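Local atomic coordinates of 4-oxalocrotonate decarboxylase NahK (Pseudomonas putida, PDB entry 5D2K), a protein that catalyses the metal-assisted decarboxylation of (3E)-2-oxohex-3-enedioate to 2-oxopent-4-enoate in the bacterial breakdown of naphthalene. Residues Y48-K58 with I87-F95. The protein carries 1 engineered substitution. Sequence-based numbering, arbitrary orientation.
With EDO (1,2-ethanediol), chain H; EDO (1,2-ethanediol), chain E.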
ATOM      1  N   TYR A  48     -11.316   9.395   3.704  1.00 11.41           N
ATOM      2  CA  TYR A  48     -10.582   8.740   4.779  1.00 10.90           C
ATOM      3  C   TYR A  48     -11.541   8.273   5.883  1.00 12.49           C
ATOM      4  O   TYR A  48     -11.289   7.245   6.511  1.00 10.35           O
ATOM      5  CB  TYR A  48      -9.482   9.653   5.342  1.00  9.97           C
ATOM      6  CG  TYR A  48      -8.185   9.575   4.541  1.00 11.53           C
ATOM      7  CD1 TYR A  48      -7.400   8.415   4.550  1.00  9.27           C
ATOM      8  CD2 TYR A  48      -7.757  10.644   3.760  1.00 11.02           C
ATOM      9  CE1 TYR A  48      -6.215   8.337   3.813  1.00 10.06           C
ATOM     10  CE2 TYR A  48      -6.573  10.575   3.023  1.00 13.07           C
ATOM     11  CZ  TYR A  48      -5.809   9.418   3.056  1.00 12.25           C
ATOM     12  OH  TYR A  48      -4.643   9.331   2.320  1.00 12.39           O
ATOM     13  N   ASP A  49     -12.650   8.992   6.092  1.00 10.83           N
ATOM     14  CA  ASP A  49     -13.686   8.522   7.017  1.00 12.25           C
ATOM     15  C   ASP A  49     -14.185   7.148   6.576  1.00  9.87           C
ATOM     16  O   ASP A  49     -14.344   6.233   7.392  1.00 10.49           O
ATOM     17  CB  ASP A  49     -14.889   9.486   7.078  1.00 11.50           C
ATOM     18  CG  ASP A  49     -14.616  10.745   7.891  1.00 16.76           C
ATOM     19  OD1 ASP A  49     -13.577  10.845   8.574  1.00 13.79           O
ATOM     20  OD2 ASP A  49     -15.484  11.650   7.856  1.00 16.60           O
ATOM     21  N   VAL A  50     -14.440   7.015   5.276  1.00  9.54           N
ATOM     22  CA  VAL A  50     -14.901   5.745   4.744  1.00  9.01           C
ATOM     23  C   VAL A  50     -13.827   4.662   4.923  1.00  8.96           C
ATOM     24  O   VAL A  50     -14.136   3.561   5.373  1.00 10.63           O
ATOM     25  CB  VAL A  50     -15.308   5.875   3.263  1.00 10.23           C
ATOM     26  CG1 VAL A  50     -15.579   4.507   2.637  1.00 12.16           C
ATOM     27  CG2 VAL A  50     -16.536   6.773   3.130  1.00 12.52           C
ATOM     28  N   GLN A  51     -12.577   4.981   4.592  1.00 10.26           N
ATOM     29  CA  GLN A  51     -11.491   4.018   4.748  1.00 10.22           C
ATOM     30  C   GLN A  51     -11.344   3.531   6.190  1.00 10.59           C
ATOM     31  O   GLN A  51     -11.203   2.323   6.439  1.00 10.49           O
ATOM     32  CB  GLN A  51     -10.157   4.612   4.287  1.00  8.36           C
ATOM     33  CG  GLN A  51      -9.035   3.561   4.289  1.00  9.13           C
ATOM     34  CD  GLN A  51      -7.659   4.161   4.102  1.00 10.44           C
ATOM     35  OE1 GLN A  51      -6.839   4.159   5.025  1.00 10.90           O
ATOM     36  NE2 GLN A  51      -7.383   4.653   2.897  1.00  9.73           N
ATOM     37  N   TRP A  52     -11.371   4.463   7.145  1.00  9.85           N
ATOM     38  CA  TRP A  52     -11.208   4.072   8.537  1.00 10.00           C
ATOM     39  C   TRP A  52     -12.432   3.302   9.048  1.00  8.58           C
ATOM     40  O   TRP A  52     -12.320   2.492   9.969  1.00 10.72           O
ATOM     41  CB  TRP A  52     -10.925   5.292   9.427  1.00 10.45           C
ATOM     42  CG  TRP A  52      -9.502   5.797   9.350  1.00  9.26           C
ATOM     43  CD1 TRP A  52      -8.991   6.644   8.419  1.00 10.22           C
ATOM     44  CD2 TRP A  52      -8.423   5.491  10.255  1.00 10.94           C
ATOM     45  NE1 TRP A  52      -7.659   6.893   8.680  1.00 12.33           N
ATOM     46  CE2 TRP A  52      -7.287   6.191   9.799  1.00 11.40           C
ATOM     47  CE3 TRP A  52      -8.309   4.686  11.397  1.00 11.37           C
ATOM     48  CZ2 TRP A  52      -6.047   6.121  10.448  1.00 12.25           C
ATOM     49  CZ3 TRP A  52      -7.076   4.617  12.047  1.00 13.00           C
ATOM     50  CH2 TRP A  52      -5.963   5.328  11.564  1.00 11.31           C
ATOM     51  N   GLU A  53     -13.596   3.525   8.439  1.00 10.70           N
ATOM     52  CA  GLU A  53     -14.761   2.728   8.795  1.00 11.85           C
ATOM     53  C   GLU A  53     -14.615   1.304   8.258  1.00 10.51           C
ATOM     54  O   GLU A  53     -15.013   0.356   8.923  1.00  9.73           O
ATOM     55  CB  GLU A  53     -16.053   3.380   8.289  1.00 10.01           C
ATOM     56  CG  GLU A  53     -17.318   2.536   8.443  1.00  9.81           C
ATOM     57  CD  GLU A  53     -17.668   2.101   9.856  1.00 13.18           C
ATOM     58  OE1 GLU A  53     -17.125   2.641  10.853  1.00 13.63           O
ATOM     59  OE2 GLU A  53     -18.531   1.193   9.962  1.00 12.71           O
ATOM     60  N   ILE A  54     -14.028   1.144   7.074  1.00 10.52           N
ATOM     61  CA  ILE A  54     -13.749  -0.202   6.573  1.00  9.94           C
ATOM     62  C   ILE A  54     -12.767  -0.896   7.515  1.00  9.70           C
ATOM     63  O   ILE A  54     -12.951  -2.068   7.864  1.00  9.04           O
ATOM     64  CB  ILE A  54     -13.192  -0.173   5.136  1.00  9.55           C
ATOM     65  CG1 ILE A  54     -14.258   0.373   4.168  1.00  8.96           C
ATOM     66  CG2 ILE A  54     -12.775  -1.561   4.700  1.00  9.25           C
ATOM     67  CD1 ILE A  54     -13.770   0.493   2.723  1.00 11.17           C
ATOM     68  N   ARG A  55     -11.730  -0.171   7.941  1.00  7.96           N
ATOM     69  CA  ARG A  55     -10.815  -0.716   8.948  1.00  8.63           C
ATOM     70  C   ARG A  55     -11.565  -1.190  10.201  1.00  8.81           C
ATOM     71  O   ARG A  55     -11.291  -2.284  10.711  1.00  9.73           O
ATOM     72  CB  ARG A  55      -9.742   0.317   9.337  1.00  7.98           C
ATOM     73  CG  ARG A  55      -8.726  -0.233  10.333  1.00 11.07           C
ATOM     74  CD  ARG A  55      -7.681   0.797  10.743  1.00 13.86           C
ATOM     75  NE  ARG A  55      -6.909   0.301  11.885  1.00 14.74           N
ATOM     76  CZ  ARG A  55      -5.646   0.637  12.136  1.00 18.13           C
ATOM     77  NH1 ARG A  55      -5.009   1.475  11.335  1.00 15.53           N
ATOM     78  NH2 ARG A  55      -5.025   0.127  13.194  1.00 19.70           N
ATOM     79  N   ARG A  56     -12.513  -0.377  10.684  1.00  9.50           N
ATOM     80  CA  ARG A  56     -13.299  -0.741  11.853  1.00 10.27           C
ATOM     81  C   ARG A  56     -14.137  -2.009  11.611  1.00 11.57           C
ATOM     82  O   ARG A  56     -14.213  -2.881  12.479  1.00 11.00           O
ATOM     83  CB  ARG A  56     -14.212   0.415  12.283  1.00 11.44           C
ATOM     84  CG  ARG A  56     -14.831   0.186  13.664  1.00 15.21           C
ATOM     85  CD  ARG A  56     -16.159   0.934  13.828  1.00 15.70           C
ATOM     86  NE  ARG A  56     -17.131   0.503  12.826  1.00 15.47           N
ATOM     87  CZ  ARG A  56     -17.831  -0.626  12.889  1.00 16.36           C
ATOM     88  NH1 ARG A  56     -17.683  -1.457  13.916  1.00 18.00           N
ATOM     89  NH2 ARG A  56     -18.675  -0.932  11.915  1.00 18.12           N
ATOM     90  N   ARG A  57     -14.744  -2.118  10.434  1.00  9.43           N
ATOM     91  CA  ARG A  57     -15.508  -3.315  10.095  1.00 10.21           C
ATOM     92  C   ARG A  57     -14.622  -4.561  10.185  1.00 12.18           C
ATOM     93  O   ARG A  57     -15.033  -5.599  10.709  1.00 12.40           O
ATOM     94  CB  ARG A  57     -16.110  -3.191   8.691  1.00 12.43           C
ATOM     95  CG  ARG A  57     -17.183  -2.100   8.567  1.00 11.67           C
ATOM     96  CD  ARG A  57     -17.671  -1.951   7.113  1.00 11.99           C
ATOM     97  NE  ARG A  57     -18.348  -3.146   6.610  1.00 11.95           N
ATOM     98  CZ  ARG A  57     -19.624  -3.445   6.855  1.00 12.01           C
ATOM     99  NH1 ARG A  57     -20.381  -2.630   7.588  1.00 14.27           N
ATOM    100  NH2 ARG A  57     -20.151  -4.559   6.361  1.00 14.34           N
ATOM    101  N   LYS A  58     -13.396  -4.449   9.680  1.00  9.75           N
ATOM    102  CA  LYS A  58     -12.507  -5.598   9.683  1.00  9.01           C
ATOM    103  C   LYS A  58     -12.054  -5.927  11.101  1.00  9.08           C
ATOM    104  O   LYS A  58     -12.019  -7.099  11.478  1.00 10.27           O
ATOM    105  CB  LYS A  58     -11.297  -5.351   8.765  1.00  8.66           C
ATOM    106  CG  LYS A  58     -11.692  -5.281   7.295  1.00  8.34           C
ATOM    107  CD  LYS A  58     -10.476  -5.416   6.379  1.00  9.31           C
ATOM    108  CE  LYS A  58     -10.855  -5.265   4.915  1.00  9.06           C
ATOM    109  NZ  LYS A  58     -11.914  -6.253   4.483  1.00  9.50           N
ATOM    110  N   ILE A  87      -1.077   9.014  -0.808  1.00 13.41           N
ATOM    111  CA  ILE A  87      -2.182   8.551   0.020  1.00 12.41           C
ATOM    112  C   ILE A  87      -1.704   7.404   0.894  1.00 10.30           C
ATOM    113  O   ILE A  87      -0.620   6.849   0.667  1.00 12.28           O
ATOM    114  CB  ILE A  87      -3.365   8.085  -0.850  1.00 13.77           C
ATOM    115  CG1 ILE A  87      -2.932   6.931  -1.758  1.00 14.89           C
ATOM    116  CG2 ILE A  87      -3.897   9.254  -1.688  1.00 17.79           C
ATOM    117  CD1 ILE A  87      -4.069   6.393  -2.652  1.00 17.58           C
ATOM    118  N   TYR A  88      -2.496   7.044   1.899  1.00 10.49           N
ATOM    119  CA  TYR A  88      -2.178   5.866   2.685  1.00  9.59           C
ATOM    120  C   TYR A  88      -3.406   4.953   2.781  1.00 10.08           C
ATOM    121  O   TYR A  88      -4.523   5.365   2.474  1.00 11.31           O
ATOM    122  CB  TYR A  88      -1.661   6.237   4.086  1.00 11.84           C
ATOM    123  CG  TYR A  88      -2.685   6.846   5.033  1.00  9.59           C
ATOM    124  CD1 TYR A  88      -3.586   6.049   5.734  1.00  9.00           C
ATOM    125  CD2 TYR A  88      -2.739   8.226   5.228  1.00 12.80           C
ATOM    126  CE1 TYR A  88      -4.512   6.616   6.605  1.00 11.32           C
ATOM    127  CE2 TYR A  88      -3.647   8.799   6.094  1.00 12.70           C
ATOM    128  CZ  TYR A  88      -4.541   7.994   6.777  1.00 11.23           C
ATOM    129  OH  TYR A  88      -5.461   8.563   7.637  1.00 12.21           O
ATOM    130  N   GLY A  89      -3.166   3.714   3.192  1.00 10.93           N
ATOM    131  CA  GLY A  89      -4.224   2.769   3.508  1.00  9.84           C
ATOM    132  C   GLY A  89      -3.702   1.793   4.546  1.00 11.72           C
ATOM    133  O   GLY A  89      -2.548   1.895   4.975  1.00 11.15           O
ATOM    134  N   PHE A  90      -4.543   0.855   4.970  1.00  9.63           N
ATOM    135  CA  PHE A  90      -4.143  -0.110   5.994  1.00  8.99           C
ATOM    136  C   PHE A  90      -4.003  -1.522   5.432  1.00 10.97           C
ATOM    137  O   PHE A  90      -4.533  -1.831   4.357  1.00  9.67           O
ATOM    138  CB  PHE A  90      -5.159  -0.115   7.151  1.00 10.08           C
ATOM    139  CG  PHE A  90      -6.508  -0.668   6.764  1.00 11.00           C
ATOM    140  CD1 PHE A  90      -6.756  -2.036   6.813  1.00 13.05           C
ATOM    141  CD2 PHE A  90      -7.514   0.176   6.319  1.00 11.21           C
ATOM    142  CE1 PHE A  90      -7.991  -2.550   6.432  1.00 11.72           C
ATOM    143  CE2 PHE A  90      -8.742  -0.323   5.943  1.00 10.65           C
ATOM    144  CZ  PHE A  90      -8.985  -1.693   5.995  1.00 11.48           C
ATOM    145  N   LEU A  91      -3.300  -2.376   6.175  1.00  9.35           N
ATOM    146  CA  LEU A  91      -3.084  -3.772   5.787  1.00  9.45           C
ATOM    147  C   LEU A  91      -3.704  -4.723   6.813  1.00 10.29           C
ATOM    148  O   LEU A  91      -3.349  -4.692   8.002  1.00 10.63           O
ATOM    149  CB  LEU A  91      -1.582  -4.054   5.642  1.00  9.14           C
ATOM    150  CG  LEU A  91      -0.835  -3.127   4.683  1.00  9.18           C
ATOM    151  CD1 LEU A  91       0.666  -3.377   4.795  1.00 14.05           C
ATOM    152  CD2 LEU A  91      -1.292  -3.352   3.248  1.00  9.87           C
ATOM    153  N   ALA A  92      -4.644  -5.553   6.368  1.00  8.16           N
ATOM    154  CA  ALA A  92      -5.236  -6.569   7.237  1.00  9.05           C
ATOM    155  C   ALA A  92      -4.417  -7.856   7.227  1.00 10.36           C
ATOM    156  O   ALA A  92      -3.708  -8.154   6.244  1.00 10.28           O
ATOM    157  CB  ALA A  92      -6.671  -6.854   6.814  1.00 10.21           C
ATOM    158  N   ASP A  93      -4.522  -8.641   8.298  1.00  9.76           N
ATOM    159  CA  ASP A  93      -3.661  -9.814   8.408  1.00 10.43           C
ATOM    160  C   ASP A  93      -3.828 -10.812   7.249  1.00 10.82           C
ATOM    161  O   ASP A  93      -2.827 -11.345   6.764  1.00  9.84           O
ATOM    162  CB  ASP A  93      -3.832 -10.518   9.777  1.00 12.77           C
ATOM    163  CG  ASP A  93      -5.281 -10.786  10.188  1.00 11.46           C
ATOM    164  OD1 ASP A  93      -6.230 -10.752   9.374  1.00 10.83           O
ATOM    165  OD2 ASP A  93      -5.440 -11.092  11.394  1.00 11.64           O
ATOM    166  N   TYR A  94      -5.051 -11.037   6.769  1.00  9.89           N
ATOM    167  CA  TYR A  94      -5.243 -12.032   5.705  1.00  9.66           C
ATOM    168  C   TYR A  94      -4.709 -11.543   4.351  1.00 10.34           C
ATOM    169  O   TYR A  94      -4.690 -12.312   3.381  1.00 10.76           O
ATOM    170  CB  TYR A  94      -6.721 -12.437   5.581  1.00 10.64           C
ATOM    171  CG  TYR A  94      -7.634 -11.324   5.110  1.00 10.09           C
ATOM    172  CD1 TYR A  94      -7.872 -11.122   3.759  1.00 10.10           C
ATOM    173  CD2 TYR A  94      -8.265 -10.492   6.018  1.00  9.30           C
ATOM    174  CE1 TYR A  94      -8.711 -10.098   3.324  1.00 10.15           C
ATOM    175  CE2 TYR A  94      -9.100  -9.465   5.596  1.00 10.80           C
ATOM    176  CZ  TYR A  94      -9.316  -9.280   4.242  1.00 10.93           C
ATOM    177  OH  TYR A  94     -10.156  -8.270   3.804  1.00 11.66           O
ATOM    178  N   PHE A  95      -4.268 -10.280   4.279  1.00  9.34           N
ATOM    179  CA  PHE A  95      -3.561  -9.786   3.082  1.00  8.17           C
ATOM    180  C   PHE A  95      -2.207 -10.469   2.913  1.00  9.67           C
ATOM    181  O   PHE A  95      -1.652 -10.484   1.807  1.00  9.13           O
ATOM    182  CB  PHE A  95      -3.289  -8.268   3.137  1.00 10.26           C
ATOM    183  CG  PHE A  95      -4.509  -7.369   3.044  1.00 10.07           C
ATOM    184  CD1 PHE A  95      -5.811  -7.865   3.020  1.00 10.73           C
ATOM    185  CD2 PHE A  95      -4.318  -5.991   2.966  1.00  8.64           C
ATOM    186  CE1 PHE A  95      -6.901  -6.989   2.928  1.00  9.58           C
ATOM    187  CE2 PHE A  95      -5.402  -5.114   2.889  1.00  8.32           C
ATOM    188  CZ  PHE A  95      -6.689  -5.613   2.870  1.00  9.52           C
TER
HETATM  189  C1  EDO H 306      -5.857  12.136   6.441  1.00 21.14           C
HETATM  190  O1  EDO H 306      -5.240  11.375   7.502  1.00 14.17           O
HETATM  191  C2  EDO H 306      -4.813  12.646   5.449  1.00 26.54           C
HETATM  192  O2  EDO H 306      -5.367  13.720   4.667  1.00 28.79           O
HETATM  193  C1  EDO E 303      -1.323   0.378  12.754  1.00 28.05           C
HETATM  194  O1  EDO E 303      -2.226  -0.164  13.724  1.00 33.51           O
HETATM  195  C2  EDO E 303      -1.355   1.894  12.849  1.00 28.55           C
HETATM  196  O2  EDO E 303      -2.582   2.399  12.309  1.00 25.77           O
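The Phe90 ring rises from strand 87-92 into a hollow of helix 44-60, in the alpha/beta packing that joins the N-terminal helices to the mixed sheet of this FAH-type fold. Segments 48-58 and 87-92 run almost parallel (7°), their axes approaching to 9.2 Å. Arg55 CB lies over one ring face in a CH-pi contact, 3.9 Å from the Phe90 centroid, while Ile54 CG2 and Lys58 CD meet the rim; a flat ring can take aliphatic groups at both face and edge. Gln51 OE1 rests 3.3 Å from Gly89 CA. The extended Gln51 is long enough to reach the strand, where NE2 gives an in-plane hydrogen bond to a lone pair of Tyr88 O, with a second bond to Val164 O.

An aromatic cluster closes the next hollow. With CG between backbone N and carbonyl carbon (chi1 69°), the Tyr88 ring stacks offset against Tyr48, planes at 27°, and Tyr48 CE1 sits over its centre. A phenol suits position 48 because it both stacks and accepts, Tyr48 OH taking the N-H of Tyr88. Trp52 supplies an indole N-H, NE1 donating in the ring plane to Tyr88 OH at 3.0 Å. Were Tyr88 an alanine, Trp52 NE1 would probably lose its acceptor and a gap would open against the Tyr48 ring.

Ile87 lies near the bound 2-oxoadipate. At the far end, Lys58 spans the apolar rim to form salt bridges with Glu23 and Glu26; its NZ also donates to Tyr94 OH at 2.8 Å, an oxygen hydrogen-bonded to Glu26 OE2 as well.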